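Local coordinates for cyclic AMP receptor protein (Thermus thermophilus, PDB 4EV0) that binds cyclic AMP and, as a homodimer with a winged helix-turn-helix DNA-binding domain, activates transcription from cAMP-dependent promoters, at residues S20-R25 with Q41-V46. Sequence-based numbering, arbitrary orientation.
Sequences SYFQRR and QALYLV
Leu43 is the first residue of 41-46 to meet the other segment: its CD1 lies 4.3 Å from CE2 of Phe22, at the outer end of the ring. The approach to the ring is oblique. Leu43 also packs against Glu76 and Leu79 of helix 76-81, and Glu76 is one of the residues that bind cyclic AMP; the nucleotide itself is about 7 Å from the Leu43 side chain. Just before it, the carbonyl O of Ala42 accepts a hydrogen bond from NH2 of Arg85, another cAMP-binding residue.

At Tyr44 the side chain leaves the opposite side of the strand. Its ring meets that of Phe74 with the planes inclined by about 25° and also touches Ala99 and Arg85, while CE2 of Tyr44 stays 4.7 Å from CG of Arg25, a loose approach on the side of the sheet away from Phe22. The backbones here are not neighbours: CA of Phe22 and CA of Tyr44 are 8.8 Å apart, because strand 95-101 runs between the two segments, antiparallel to both, in one sheet of the cyclic nucleotide-binding beta-roll. By backbone hydrogen bonds Gln23 and Arg25 pair with its Ala99 and Leu97, and Leu43 and Leu45 with its Leu100 and Leu98.

Leu45 returns to the Phe22 side and makes the closest contact, CD2 to CE2 of Phe22 at 3.6 Å, with CZ scarcely farther off. The two side chains cross at about a right angle. Phe22 gets there with CG anti to its carbonyl carbon (chi1 -76°), which carries the ring across Leu98 and Leu100 of the intervening strand to the two leucines. Ser4, Leu6 and Phe7, from the N-terminal loop, also touch Leu45.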
loop_
_atom_site.group_PDB
_atom_site.type_symbol
_atom_site.label_atom_id
_atom_site.label_comp_id
_atom_site.label_asym_id
_atom_site.label_seq_id
_atom_site.Cartn_x
_atom_site.Cartn_y
_atom_site.Cartn_z
ATOM N N SER B 20 33.116 6.578 1.128
ATOM C CA SER B 20 34.001 7.666 1.554
ATOM C C SER B 20 33.271 9.002 1.681
ATOM O O SER B 20 33.812 9.961 2.245
ATOM C CB SER B 20 35.213 7.799 0.619
ATOM O OG SER B 20 34.866 8.363 -0.640
ATOM N N TYR B 21 32.046 9.058 1.150
ATOM C CA TYR B 21 31.215 10.259 1.253
ATOM C C TYR B 21 30.411 10.318 2.575
ATOM O O TYR B 21 29.797 11.338 2.910
ATOM C CB TYR B 21 30.281 10.347 0.043
ATOM C CG TYR B 21 30.966 10.684 -1.269
ATOM C CD1 TYR B 21 31.684 9.722 -1.977
ATOM C CD2 TYR B 21 30.860 11.954 -1.823
ATOM C CE1 TYR B 21 32.301 10.028 -3.187
ATOM C CE2 TYR B 21 31.473 12.267 -3.032
ATOM C CZ TYR B 21 32.191 11.302 -3.706
ATOM O OH TYR B 21 32.801 11.616 -4.904
ATOM N N PHE B 22 30.431 9.215 3.320
ATOM C CA PHE B 22 29.611 9.065 4.518
ATOM C C PHE B 22 30.289 9.624 5.783
ATOM O O PHE B 22 31.511 9.796 5.835
ATOM C CB PHE B 22 29.264 7.596 4.730
ATOM C CG PHE B 22 28.202 7.091 3.816
ATOM C CD1 PHE B 22 28.455 6.908 2.466
ATOM C CD2 PHE B 22 26.941 6.780 4.306
ATOM C CE1 PHE B 22 27.453 6.431 1.615
ATOM C CE2 PHE B 22 25.953 6.309 3.465
ATOM C CZ PHE B 22 26.212 6.134 2.124
ATOM N N GLN B 23 29.474 9.917 6.789
ATOM C CA GLN B 23 29.958 10.413 8.067
ATOM C C GLN B 23 29.414 9.500 9.153
ATOM O O GLN B 23 28.270 9.029 9.072
ATOM C CB GLN B 23 29.502 11.856 8.284
ATOM C CG GLN B 23 29.888 12.758 7.115
ATOM C CD GLN B 23 29.644 14.239 7.357
ATOM O OE1 GLN B 23 29.433 14.681 8.489
ATOM N NE2 GLN B 23 29.679 15.019 6.273
ATOM N N ARG B 24 30.242 9.231 10.153
ATOM C CA ARG B 24 29.856 8.348 11.241
ATOM C C ARG B 24 29.005 9.097 12.271
ATOM O O ARG B 24 29.347 10.198 12.675
ATOM C CB ARG B 24 31.107 7.753 11.889
ATOM C CG ARG B 24 32.028 7.023 10.901
ATOM C CD ARG B 24 33.314 6.541 11.583
ATOM N NE ARG B 24 33.879 5.354 10.932
ATOM C CZ ARG B 24 35.039 5.327 10.281
ATOM N NH1 ARG B 24 35.770 6.424 10.184
ATOM N NH2 ARG B 24 35.470 4.197 9.730
ATOM N N ARG B 25 27.879 8.505 12.660
ATOM C CA ARG B 25 27.028 9.046 13.722
ATOM C C ARG B 25 26.619 7.903 14.663
ATOM O O ARG B 25 26.295 6.804 14.206
ATOM C CB ARG B 25 25.780 9.732 13.144
ATOM C CG ARG B 25 26.043 10.948 12.228
ATOM C CD ARG B 25 26.362 12.196 13.041
ATOM N NE ARG B 25 26.296 13.444 12.272
ATOM C CZ ARG B 25 27.317 13.972 11.600
ATOM N NH1 ARG B 25 28.487 13.342 11.557
ATOM N NH2 ARG B 25 27.168 15.128 10.959
ATOM N N GLN B 41 18.197 16.314 6.287
ATOM C CA GLN B 41 19.192 16.625 5.269
ATOM C C GLN B 41 20.138 15.466 4.976
ATOM O O GLN B 41 21.154 15.645 4.308
ATOM C CB GLN B 41 19.958 17.902 5.635
ATOM C CG GLN B 41 19.083 19.153 5.571
ATOM C CD GLN B 41 19.856 20.450 5.734
ATOM O OE1 GLN B 41 21.057 20.447 6.009
ATOM N NE2 GLN B 41 19.164 21.571 5.555
ATOM N N ALA B 42 19.790 14.275 5.455
ATOM C CA ALA B 42 20.653 13.108 5.283
ATOM C C ALA B 42 19.901 11.780 5.334
ATOM O O ALA B 42 18.862 11.658 6.005
ATOM C CB ALA B 42 21.754 13.118 6.338
ATOM N N LEU B 43 20.436 10.784 4.630
ATOM C CA LEU B 43 19.962 9.408 4.784
ATOM C C LEU B 43 20.979 8.645 5.612
ATOM O O LEU B 43 22.088 9.128 5.839
ATOM C CB LEU B 43 19.749 8.725 3.428
ATOM C CG LEU B 43 20.907 8.629 2.426
ATOM C CD1 LEU B 43 21.879 7.477 2.727
ATOM C CD2 LEU B 43 20.363 8.520 1.010
ATOM N N TYR B 44 20.619 7.448 6.050
ATOM C CA TYR B 44 21.498 6.666 6.901
ATOM C C TYR B 44 21.545 5.206 6.474
ATOM O O TYR B 44 20.518 4.603 6.136
ATOM C CB TYR B 44 21.056 6.742 8.376
ATOM C CG TYR B 44 20.941 8.136 8.960
ATOM C CD1 TYR B 44 19.759 8.854 8.865
ATOM C CD2 TYR B 44 22.009 8.726 9.619
ATOM C CE1 TYR B 44 19.640 10.125 9.400
ATOM C CE2 TYR B 44 21.907 10.009 10.160
ATOM C CZ TYR B 44 20.715 10.699 10.048
ATOM O OH TYR B 44 20.597 11.966 10.582
ATOM N N LEU B 45 22.751 4.652 6.496
ATOM C CA LEU B 45 22.961 3.214 6.455
ATOM C C LEU B 45 23.218 2.755 7.880
ATOM O O LEU B 45 23.855 3.467 8.656
ATOM C CB LEU B 45 24.185 2.892 5.602
ATOM C CG LEU B 45 24.002 2.270 4.219
ATOM C CD1 LEU B 45 22.599 2.520 3.658
ATOM C CD2 LEU B 45 25.060 2.805 3.279
ATOM N N VAL B 46 22.718 1.576 8.236
ATOM C CA VAL B 46 23.014 1.003 9.547
ATOM C C VAL B 46 24.298 0.184 9.466
ATOM O O VAL B 46 24.370 -0.802 8.731
ATOM C CB VAL B 46 21.866 0.116 10.066
ATOM C CG1 VAL B 46 22.317 -0.668 11.299
ATOM C CG2 VAL B 46 20.633 0.961 10.364
#